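PDB 4RU0: putative branched-chain amino acid ABC transporter, periplasmic branched-chain amino acid-binding protein from Pseudomonas protegens Pf-5, which probably binds branched-chain amino acids or related small solutes in the periplasm and passes them to an ABC transporter for uptake. Local coordinates for residues V238-W243 with K284-L289; V165-Q170 with H263-I268; D275-G280 with Q400-A405. One frame throughout, in Å; residues are numbered along the deposited sequence.

Overall arrangement
All three contacts serve one mixed sheet in the same lobe. Interactions 1 and 2 are core contacts around the central strand 264-266: the first bridges its two neighbours, strands 237-241 and 287-290, and the second packs helix 157-172 onto it. Both are apolar, yet they adjoin a charged pair, Arg241 NE to Asp267 OD2 at 2.7 Å. Interaction 3 lies farther out, where the sheet turns antiparallel, and is only partly buried; there an indole face and a bridging water take the place of dry apolar packing. It joins interaction 1 through Gly285 N and Trp402 O, 2.6 Å apart, whereas the centres of interactions 2 and 3 lie about 17 Å apart without touching.

Interaction 1. Residues V238-W243 with K284-L289; sequences VFLRTW and KGYLAL. With P3G (3,6,9,12,15-pentaoxaheptadecane), chain C.
Leu240 and Tyr286 meet through the end of one leucine branch: CD2 lies 3.9 Å from Tyr286 CE1, and the same methyl is 3.8 Å from Tyr286 OH. The two side chains cross at about a right angle, with the methyl approaching the ring obliquely. The CB bond of Leu240 points toward 284-289, and CG, anti to the backbone N (chi1 -174°), carries CD2 on to the tyrosine. Tyr286 has the same first torsion (chi1 177°), so that a ring whose CB bond does not aim at the strand still ends beside Leu240. Its hydroxyl is hydrogen-bonded to the backbone oxygen of Ala270, which ties down the end of the ring.

The pairing illustrates how alternate strands in the parallel part of an α/β sheet can touch over the one between them. Strand 264-266 separates the two segments in this Rossmann-like lobe of a leucine-binding-protein relative, and even the closest CA atoms, those of Leu240 and Ala288, are 8.6 Å apart. Ile264 packs against both Leu240 and Tyr286 on one face of the sheet. On the other face, Ile265 supports Leu289, whose CD1 approaches Phe239 CE1 at 4.1 Å, again with the side chains at about a right angle. Helix 157-172 covers this second pair through Glu160. The Phe239 ring also carries Arg241 CD above one face, toward the rim, while the guanidinium group beyond it bonds to Asp267.

Past the strand end the segment enters the ligand pocket. Trp243 holds its indole face against the bound pentaoxaheptadecane: C14 of the ether sits 3.7 Å above the plane of the Trp243 ring, over its centre, and ether oxygen O6 comes to 3.6 Å from Trp243 CD1.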
loop_
_atom_site.group_PDB
_atom_site.type_symbol
_atom_site.label_atom_id
_atom_site.label_comp_id
_atom_site.label_asym_id
_atom_site.label_seq_id
_atom_site.Cartn_x
_atom_site.Cartn_y
_atom_site.Cartn_z
ATOM N N VAL A 238 -12.949 -14.956 -8.123
ATOM C CA VAL A 238 -11.555 -14.904 -8.542
ATOM C C VAL A 238 -10.823 -13.760 -7.843
ATOM O O VAL A 238 -11.217 -12.592 -7.933
ATOM C CB VAL A 238 -11.412 -14.738 -10.069
ATOM C CG1 VAL A 238 -9.948 -14.492 -10.441
ATOM C CG2 VAL A 238 -11.938 -15.975 -10.787
ATOM N N PHE A 239 -9.775 -14.123 -7.116
ATOM C CA PHE A 239 -8.862 -13.180 -6.495
ATOM C C PHE A 239 -7.782 -12.853 -7.532
ATOM O O PHE A 239 -6.909 -13.676 -7.807
ATOM C CB PHE A 239 -8.261 -13.789 -5.224
ATOM C CG PHE A 239 -7.498 -12.813 -4.358
ATOM C CD1 PHE A 239 -7.576 -11.442 -4.572
ATOM C CD2 PHE A 239 -6.701 -13.279 -3.323
ATOM C CE1 PHE A 239 -6.866 -10.551 -3.766
ATOM C CE2 PHE A 239 -5.995 -12.397 -2.514
ATOM C CZ PHE A 239 -6.079 -11.026 -2.738
ATOM N N LEU A 240 -7.853 -11.664 -8.120
ATOM C CA LEU A 240 -6.974 -11.325 -9.230
ATOM C C LEU A 240 -5.713 -10.622 -8.751
ATOM O O LEU A 240 -5.745 -9.443 -8.400
ATOM C CB LEU A 240 -7.703 -10.447 -10.244
ATOM C CG LEU A 240 -6.905 -10.160 -11.511
ATOM C CD1 LEU A 240 -6.624 -11.457 -12.246
ATOM C CD2 LEU A 240 -7.624 -9.163 -12.409
ATOM N N ARG A 241 -4.591 -11.311 -8.826
ATOM C CA ARG A 241 -3.343 -10.788 -8.314
ATOM C C ARG A 241 -2.356 -10.770 -9.451
ATOM O O ARG A 241 -1.320 -11.360 -9.422
ATOM C CB ARG A 241 -2.841 -11.640 -7.163
ATOM C CG ARG A 241 -3.832 -11.784 -6.029
ATOM C CD ARG A 241 -3.172 -12.155 -4.720
ATOM N NE ARG A 241 -2.387 -11.042 -4.273
ATOM C CZ ARG A 241 -1.076 -11.042 -4.136
ATOM N NH1 ARG A 241 -0.475 -9.941 -3.761
ATOM N NH2 ARG A 241 -0.383 -12.121 -4.362
ATOM N N THR A 242 -2.748 -10.043 -10.467
ATOM C CA THR A 242 -1.900 -9.746 -11.608
ATOM C C THR A 242 -1.275 -8.370 -11.415
ATOM O O THR A 242 -1.544 -7.688 -10.426
ATOM C CB THR A 242 -2.705 -9.763 -12.925
ATOM O OG1 THR A 242 -3.888 -8.964 -12.762
ATOM C CG2 THR A 242 -3.107 -11.179 -13.285
ATOM N N TRP A 243 -0.442 -7.964 -12.361
ATOM C CA TRP A 243 0.202 -6.663 -12.297
ATOM C C TRP A 243 0.560 -6.195 -13.700
ATOM O O TRP A 243 0.922 -7.000 -14.560
ATOM C CB TRP A 243 1.446 -6.726 -11.408
ATOM C CG TRP A 243 2.337 -5.544 -11.552
ATOM C CD1 TRP A 243 2.165 -4.309 -10.991
ATOM C CD2 TRP A 243 3.545 -5.478 -12.315
ATOM N NE1 TRP A 243 3.198 -3.478 -11.361
ATOM C CE2 TRP A 243 4.057 -4.172 -12.175
ATOM C CE3 TRP A 243 4.244 -6.396 -13.103
ATOM C CZ2 TRP A 243 5.239 -3.761 -12.796
ATOM C CZ3 TRP A 243 5.418 -5.988 -13.720
ATOM C CH2 TRP A 243 5.904 -4.682 -13.563
ATOM N N LYS A 284 -16.682 -3.792 -16.918
ATOM C CA LYS A 284 -17.819 -3.298 -16.143
ATOM C C LYS A 284 -18.196 -4.267 -15.026
ATOM O O LYS A 284 -18.444 -5.444 -15.275
ATOM C CB LYS A 284 -19.034 -3.063 -17.047
ATOM C CG LYS A 284 -18.903 -1.878 -17.990
ATOM C CD LYS A 284 -20.173 -1.706 -18.811
ATOM C CE LYS A 284 -20.155 -0.412 -19.612
ATOM N NZ LYS A 284 -20.113 0.788 -18.730
ATOM N N GLY A 285 -18.231 -3.770 -13.794
ATOM C CA GLY A 285 -18.598 -4.599 -12.659
ATOM C C GLY A 285 -17.413 -5.089 -11.843
ATOM O O GLY A 285 -17.578 -5.539 -10.707
ATOM N N TYR A 286 -16.222 -5.001 -12.429
ATOM C CA TYR A 286 -14.972 -5.409 -11.785
ATOM C C TYR A 286 -14.811 -4.862 -10.373
ATOM O O TYR A 286 -15.002 -3.669 -10.138
ATOM C CB TYR A 286 -13.795 -4.965 -12.652
ATOM C CG TYR A 286 -12.418 -5.239 -12.089
ATOM C CD1 TYR A 286 -11.875 -6.519 -12.111
ATOM C CD2 TYR A 286 -11.649 -4.213 -11.565
ATOM C CE1 TYR A 286 -10.607 -6.768 -11.608
ATOM C CE2 TYR A 286 -10.381 -4.449 -11.064
ATOM C CZ TYR A 286 -9.866 -5.726 -11.088
ATOM O OH TYR A 286 -8.603 -5.958 -10.592
ATOM N N LEU A 287 -14.477 -5.743 -9.434
ATOM C CA LEU A 287 -14.211 -5.331 -8.057
ATOM C C LEU A 287 -12.709 -5.201 -7.798
ATOM O O LEU A 287 -11.895 -5.860 -8.456
ATOM C CB LEU A 287 -14.813 -6.326 -7.067
ATOM C CG LEU A 287 -16.311 -6.606 -7.192
ATOM C CD1 LEU A 287 -16.788 -7.510 -6.064
ATOM C CD2 LEU A 287 -17.083 -5.306 -7.211
ATOM N N ALA A 288 -12.343 -4.364 -6.832
ATOM C CA ALA A 288 -10.943 -4.252 -6.426
ATOM C C ALA A 288 -10.821 -3.836 -4.967
ATOM O O ALA A 288 -11.650 -3.081 -4.459
ATOM C CB ALA A 288 -10.210 -3.267 -7.319
ATOM N N LEU A 289 -9.791 -4.346 -4.296
ATOM C CA LEU A 289 -9.488 -3.944 -2.926
ATOM C C LEU A 289 -8.627 -2.684 -2.933
ATOM O O LEU A 289 -7.831 -2.473 -3.848
ATOM C CB LEU A 289 -8.772 -5.074 -2.175
ATOM C CG LEU A 289 -9.523 -6.395 -2.008
ATOM C CD1 LEU A 289 -8.568 -7.512 -1.597
ATOM C CD2 LEU A 289 -10.637 -6.257 -0.994
HETATM O O3 P3G C . 4.108 3.257 -6.715
HETATM C C7 P3G C . 4.410 2.379 -5.645
HETATM C C8 P3G C . 5.367 1.310 -6.137
HETATM O O4 P3G C . 5.209 0.153 -5.327
HETATM C C9 P3G C . 5.310 -1.037 -6.088
HETATM C C10 P3G C . 4.210 -1.969 -5.634
HETATM O O5 P3G C . 4.641 -3.309 -5.794
HETATM C C11 P3G C . 3.682 -4.084 -6.483
HETATM C C12 P3G C . 4.314 -5.399 -6.900
HETATM O O6 P3G C . 4.090 -5.611 -8.281
HETATM C C13 P3G C . 4.920 -6.623 -8.802
HETATM C C14 P3G C . 6.074 -5.980 -9.528
HETATM O O7 P3G C . 7.090 -6.947 -9.742
#

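Interaction 2. Residues V165-Q170 with H263-I268; sequences VNYIAQ and HIIGDI
Ile265 sends its CD1 methyl from strand 264-266 against two consecutive residues of helix 157-172, Tyr167 and Ile168. This is helix-on-sheet packing in a Rossmann-like α/β lobe of the periplasmic binding protein fold, the helix lying across one face of the mixed sheet, on its parallel part, whose central strand supplies the isoleucine.

The tight part is small and wholly apolar. Ile168 and Ile265 run past each other in opposite senses and meet tip to tip, CD1 to CD1, at 3.7 Å. Ile265 is extended, CD1 anti to CA (chi2 175°), and thereby spans a gap in which the CA atoms of Ile168 and Ile265 remain 9.6 Å apart. Ile168 instead bends its ethyl arm (chi2 -67°), which turns the terminal methyl toward the strand. Trp237 of the neighbouring strand touches both isoleucines, while Leu287 packs on Ile265 from the sheet's next strand.

The solvent side is looser: Gln170 is exposed and Asn166 partly so; the Asn166 amide ND2 bonds to the backbone oxygen of Ala415, at the end of strand 407-415. Tyr167 belongs to the packed side, although its hydroxyl is hydrogen-bonded to Arg171 NE; its buried ring receives the isoleucine methyl at the edge, near the ring plane, with Tyr167 CD2 3.8 Å from Ile265 CD1.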
loop_
_atom_site.group_PDB
_atom_site.type_symbol
_atom_site.label_atom_id
_atom_site.label_comp_id
_atom_site.label_asym_id
_atom_site.label_seq_id
_atom_site.Cartn_x
_atom_site.Cartn_y
_atom_site.Cartn_z
ATOM N N VAL A 165 -10.814 -12.811 2.009
ATOM C CA VAL A 165 -11.654 -13.913 2.466
ATOM C C VAL A 165 -12.805 -13.411 3.344
ATOM O O VAL A 165 -13.937 -13.883 3.238
ATOM C CB VAL A 165 -10.815 -14.961 3.231
ATOM C CG1 VAL A 165 -11.708 -15.893 4.034
ATOM C CG2 VAL A 165 -9.938 -15.752 2.261
ATOM N N ASN A 166 -12.522 -12.430 4.191
ATOM C CA ASN A 166 -13.544 -11.894 5.079
ATOM C C ASN A 166 -14.651 -11.172 4.319
ATOM O O ASN A 166 -15.812 -11.180 4.740
ATOM C CB ASN A 166 -12.921 -10.963 6.113
ATOM C CG ASN A 166 -12.093 -11.709 7.127
ATOM O OD1 ASN A 166 -12.142 -12.937 7.185
ATOM N ND2 ASN A 166 -11.325 -10.978 7.936
ATOM N N TYR A 167 -14.295 -10.554 3.197
ATOM C CA TYR A 167 -15.291 -9.907 2.359
ATOM C C TYR A 167 -16.140 -10.946 1.634
ATOM O O TYR A 167 -17.358 -10.794 1.539
ATOM C CB TYR A 167 -14.634 -8.964 1.355
ATOM C CG TYR A 167 -15.630 -8.332 0.408
ATOM C CD1 TYR A 167 -16.489 -7.326 0.841
ATOM C CD2 TYR A 167 -15.717 -8.745 -0.916
ATOM C CE1 TYR A 167 -17.403 -6.749 -0.017
ATOM C CE2 TYR A 167 -16.627 -8.172 -1.784
ATOM C CZ TYR A 167 -17.471 -7.175 -1.330
ATOM O OH TYR A 167 -18.379 -6.601 -2.191
ATOM N N ILE A 168 -15.492 -11.995 1.127
ATOM C CA ILE A 168 -16.202 -13.113 0.509
ATOM C C ILE A 168 -17.252 -13.661 1.476
ATOM O O ILE A 168 -18.412 -13.853 1.106
ATOM C CB ILE A 168 -15.250 -14.271 0.112
ATOM C CG1 ILE A 168 -14.137 -13.798 -0.828
ATOM C CG2 ILE A 168 -16.037 -15.408 -0.518
ATOM C CD1 ILE A 168 -14.592 -13.364 -2.175
ATOM N N ALA A 169 -16.827 -13.906 2.714
ATOM C CA ALA A 169 -17.689 -14.450 3.761
ATOM C C ALA A 169 -18.865 -13.526 4.052
ATOM O O ALA A 169 -19.985 -13.978 4.282
ATOM C CB ALA A 169 -16.887 -14.696 5.035
ATOM N N GLN A 170 -18.599 -12.225 4.042
ATOM C CA GLN A 170 -19.641 -11.227 4.234
ATOM C C GLN A 170 -20.639 -11.317 3.079
ATOM O O GLN A 170 -21.847 -11.200 3.275
ATOM C CB GLN A 170 -19.022 -9.833 4.332
ATOM C CG GLN A 170 -20.003 -8.674 4.406
ATOM C CD GLN A 170 -19.319 -7.380 4.838
ATOM O OE1 GLN A 170 -18.740 -7.307 5.923
ATOM N NE2 GLN A 170 -19.376 -6.359 3.986
ATOM N N HIS A 263 -17.506 -10.988 -10.257
ATOM C CA HIS A 263 -17.084 -12.033 -9.331
ATOM C C HIS A 263 -15.568 -12.036 -9.246
ATOM O O HIS A 263 -14.976 -12.950 -8.669
ATOM C CB HIS A 263 -17.577 -13.416 -9.768
ATOM C CG HIS A 263 -19.068 -13.570 -9.735
ATOM N ND1 HIS A 263 -19.686 -14.796 -9.886
ATOM C CD2 HIS A 263 -20.058 -12.667 -9.576
ATOM C CE1 HIS A 263 -20.998 -14.637 -9.819
ATOM N NE2 HIS A 263 -21.248 -13.350 -9.632
ATOM N N ILE A 264 -14.945 -11.023 -9.848
ATOM C CA ILE A 264 -13.492 -10.887 -9.826
ATOM C C ILE A 264 -13.085 -9.765 -8.880
ATOM O O ILE A 264 -13.570 -8.644 -9.002
ATOM C CB ILE A 264 -12.912 -10.590 -11.228
ATOM C CG1 ILE A 264 -13.435 -11.592 -12.263
ATOM C CG2 ILE A 264 -11.379 -10.596 -11.192
ATOM C CD1 ILE A 264 -12.810 -11.430 -13.625
ATOM N N ILE A 265 -12.196 -10.065 -7.937
ATOM C CA ILE A 265 -11.727 -9.048 -7.002
ATOM C C ILE A 265 -10.228 -8.847 -7.132
ATOM O O ILE A 265 -9.437 -9.756 -6.866
ATOM C CB ILE A 265 -12.054 -9.402 -5.545
ATOM C CG1 ILE A 265 -13.544 -9.706 -5.390
ATOM C CG2 ILE A 265 -11.645 -8.261 -4.633
ATOM C CD1 ILE A 265 -13.934 -10.175 -4.002
ATOM N N GLY A 266 -9.840 -7.647 -7.533
ATOM C CA GLY A 266 -8.441 -7.359 -7.756
ATOM C C GLY A 266 -7.658 -7.043 -6.495
ATOM O O GLY A 266 -8.194 -6.503 -5.519
ATOM N N ASP A 267 -6.380 -7.409 -6.528
ATOM C CA ASP A 267 -5.382 -6.960 -5.566
ATOM C C ASP A 267 -5.373 -5.434 -5.491
ATOM O O ASP A 267 -5.855 -4.759 -6.405
ATOM C CB ASP A 267 -4.005 -7.476 -5.982
ATOM C CG ASP A 267 -2.984 -7.366 -4.885
ATOM O OD1 ASP A 267 -2.358 -6.292 -4.756
ATOM O OD2 ASP A 267 -2.795 -8.367 -4.161
ATOM N N ILE A 268 -4.816 -4.878 -4.423
ATOM C CA ILE A 268 -4.736 -3.423 -4.319
ATOM C C ILE A 268 -3.839 -2.857 -5.420
ATOM O O ILE A 268 -3.988 -1.710 -5.822
ATOM C CB ILE A 268 -4.226 -2.965 -2.942
ATOM C CG1 ILE A 268 -2.793 -3.441 -2.699
ATOM C CG2 ILE A 268 -5.160 -3.460 -1.839
ATOM C CD1 ILE A 268 -2.134 -2.777 -1.517
#

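Interaction 3. Residues D275-G280 with Q400-A405; sequences DVLPAG and QQWDGA
At the hairpin between strands 396-402 and 407-415, the indole of Trp402 is pressed against Val276 and Leu277, where helix 273-276 gives way to a 3-10 turn. Val276 supplies a CH-pi contact: its CG2 stands 3.6 Å from the centroid of the five-membered ring of Trp402, only 9° off the ring normal. CG1 stands anti to the carbonyl carbon (chi1 -71°) and packs on Tyr286, while CG2 falls between that carbon and the backbone N, facing the indole. Leu277, more exposed, comes in at the ring edge instead, with CD2 3.7 Å from Trp402 CZ2.

The opposite face of the indole is covered by its own chain, which folds back so that Gly404 N lies 3.3 Å above the plane, toward the rim. Asp403 holds this return in an Asx turn, its OD1 accepting from Ala405 N at 2.8 Å and also from the backbone N of Asn406. Gly404 has a positive phi (112°), where a side chain would collide with the carbonyl oxygen of Asp403.

A water in the ring plane completes the edge, accepting from Trp402 NE1 at 2.9 Å and donating to the backbone oxygens Val276 O and Gly280 O. The buried indole N-H is thus satisfied, and both ends of the 276-280 turn are tied to it through one water. A leucine in place of Trp402 would probably leave the water without its N-H donor and Val276 CG2 without a flat face to rest on. The Asx turn lies in the loop of the β-hairpin that ends this mixed α/β sheet on its antiparallel side.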
loop_
_atom_site.group_PDB
_atom_site.type_symbol
_atom_site.label_atom_id
_atom_site.label_comp_id
_atom_site.label_asym_id
_atom_site.label_seq_id
_atom_site.Cartn_x
_atom_site.Cartn_y
_atom_site.Cartn_z
ATOM N N ASP A 275 -5.585 0.221 -14.747
ATOM C CA ASP A 275 -5.521 -1.233 -14.784
ATOM C C ASP A 275 -6.689 -1.818 -15.562
ATOM O O ASP A 275 -6.605 -2.939 -16.054
ATOM C CB ASP A 275 -5.503 -1.812 -13.367
ATOM C CG ASP A 275 -4.200 -1.542 -12.639
ATOM O OD1 ASP A 275 -3.123 -1.687 -13.260
ATOM O OD2 ASP A 275 -4.252 -1.188 -11.442
ATOM N N VAL A 276 -7.777 -1.058 -15.675
ATOM C CA VAL A 276 -9.014 -1.597 -16.240
ATOM C C VAL A 276 -9.553 -0.830 -17.450
ATOM O O VAL A 276 -10.321 -1.383 -18.237
ATOM C CB VAL A 276 -10.119 -1.649 -15.175
ATOM C CG1 VAL A 276 -9.813 -2.728 -14.169
ATOM C CG2 VAL A 276 -10.267 -0.296 -14.493
ATOM N N LEU A 277 -9.169 0.433 -17.595
ATOM C CA LEU A 277 -9.539 1.209 -18.784
ATOM C C LEU A 277 -9.157 0.539 -20.117
ATOM O O LEU A 277 -9.949 0.570 -21.054
ATOM C CB LEU A 277 -8.921 2.610 -18.720
ATOM C CG LEU A 277 -9.699 3.646 -17.905
ATOM C CD1 LEU A 277 -8.863 4.883 -17.678
ATOM C CD2 LEU A 277 -11.010 4.006 -18.592
ATOM N N PRO A 278 -7.955 -0.069 -20.214
ATOM C CA PRO A 278 -7.644 -0.709 -21.502
ATOM C C PRO A 278 -8.562 -1.883 -21.845
ATOM O O PRO A 278 -8.665 -2.249 -23.012
ATOM C CB PRO A 278 -6.206 -1.200 -21.313
ATOM C CG PRO A 278 -5.648 -0.350 -20.224
ATOM C CD PRO A 278 -6.795 -0.103 -19.303
ATOM N N ALA A 279 -9.220 -2.454 -20.841
ATOM C CA ALA A 279 -10.111 -3.591 -21.051
ATOM C C ALA A 279 -11.455 -3.156 -21.619
ATOM O O ALA A 279 -12.263 -3.994 -22.025
ATOM C CB ALA A 279 -10.316 -4.347 -19.750
ATOM N N GLY A 280 -11.698 -1.848 -21.646
ATOM C CA GLY A 280 -12.954 -1.328 -22.159
ATOM C C GLY A 280 -14.152 -1.812 -21.366
ATOM O O GLY A 280 -14.058 -2.034 -20.160
ATOM N N GLN A 400 -14.064 -1.513 -3.950
ATOM C CA GLN A 400 -14.680 -0.561 -4.860
ATOM C C GLN A 400 -14.972 -1.226 -6.199
ATOM O O GLN A 400 -14.256 -2.142 -6.613
ATOM C CB GLN A 400 -13.790 0.669 -5.049
ATOM C CG GLN A 400 -12.434 0.373 -5.639
ATOM C CD GLN A 400 -11.558 1.601 -5.689
ATOM O OE1 GLN A 400 -11.705 2.510 -4.872
ATOM N NE2 GLN A 400 -10.641 1.640 -6.651
ATOM N N GLN A 401 -16.029 -0.760 -6.865
ATOM C CA GLN A 401 -16.514 -1.385 -8.095
ATOM C C GLN A 401 -16.396 -0.457 -9.303
ATOM O O GLN A 401 -16.704 0.736 -9.217
ATOM C CB GLN A 401 -17.967 -1.835 -7.913
ATOM C CG GLN A 401 -18.586 -2.492 -9.135
ATOM C CD GLN A 401 -19.831 -3.287 -8.788
ATOM O OE1 GLN A 401 -20.656 -2.848 -7.986
ATOM N NE2 GLN A 401 -19.962 -4.471 -9.375
ATOM N N TRP A 402 -15.957 -1.017 -10.426
ATOM C CA TRP A 402 -15.721 -0.253 -11.649
ATOM C C TRP A 402 -16.909 -0.329 -12.611
ATOM O O TRP A 402 -17.392 -1.424 -12.916
ATOM C CB TRP A 402 -14.451 -0.774 -12.322
ATOM C CG TRP A 402 -14.079 -0.109 -13.605
ATOM C CD1 TRP A 402 -14.133 -0.655 -14.856
ATOM C CD2 TRP A 402 -13.567 1.220 -13.768
ATOM N NE1 TRP A 402 -13.689 0.254 -15.787
ATOM C CE2 TRP A 402 -13.340 1.412 -15.147
ATOM C CE3 TRP A 402 -13.285 2.267 -12.883
ATOM C CZ2 TRP A 402 -12.842 2.610 -15.661
ATOM C CZ3 TRP A 402 -12.793 3.456 -13.395
ATOM C CH2 TRP A 402 -12.575 3.616 -14.773
ATOM N N ASP A 403 -17.383 0.818 -13.093
ATOM C CA ASP A 403 -18.534 0.811 -14.000
ATOM C C ASP A 403 -18.145 1.096 -15.451
ATOM O O ASP A 403 -19.003 1.169 -16.331
ATOM C CB ASP A 403 -19.603 1.809 -13.534
ATOM C CG ASP A 403 -19.101 3.249 -13.489
ATOM O OD1 ASP A 403 -18.176 3.612 -14.246
ATOM O OD2 ASP A 403 -19.655 4.036 -12.690
ATOM N N GLY A 404 -16.850 1.254 -15.695
ATOM C CA GLY A 404 -16.364 1.550 -17.030
ATOM C C GLY A 404 -15.806 2.953 -17.101
ATOM O O GLY A 404 -15.078 3.297 -18.035
ATOM N N ALA A 405 -16.144 3.761 -16.099
ATOM C CA ALA A 405 -15.726 5.156 -16.066
ATOM C C ALA A 405 -15.278 5.588 -14.671
ATOM O O ALA A 405 -14.346 6.379 -14.532
ATOM C CB ALA A 405 -16.854 6.050 -16.552
HETATM O O HOH W 1 -12.929 -0.434 -18.528
#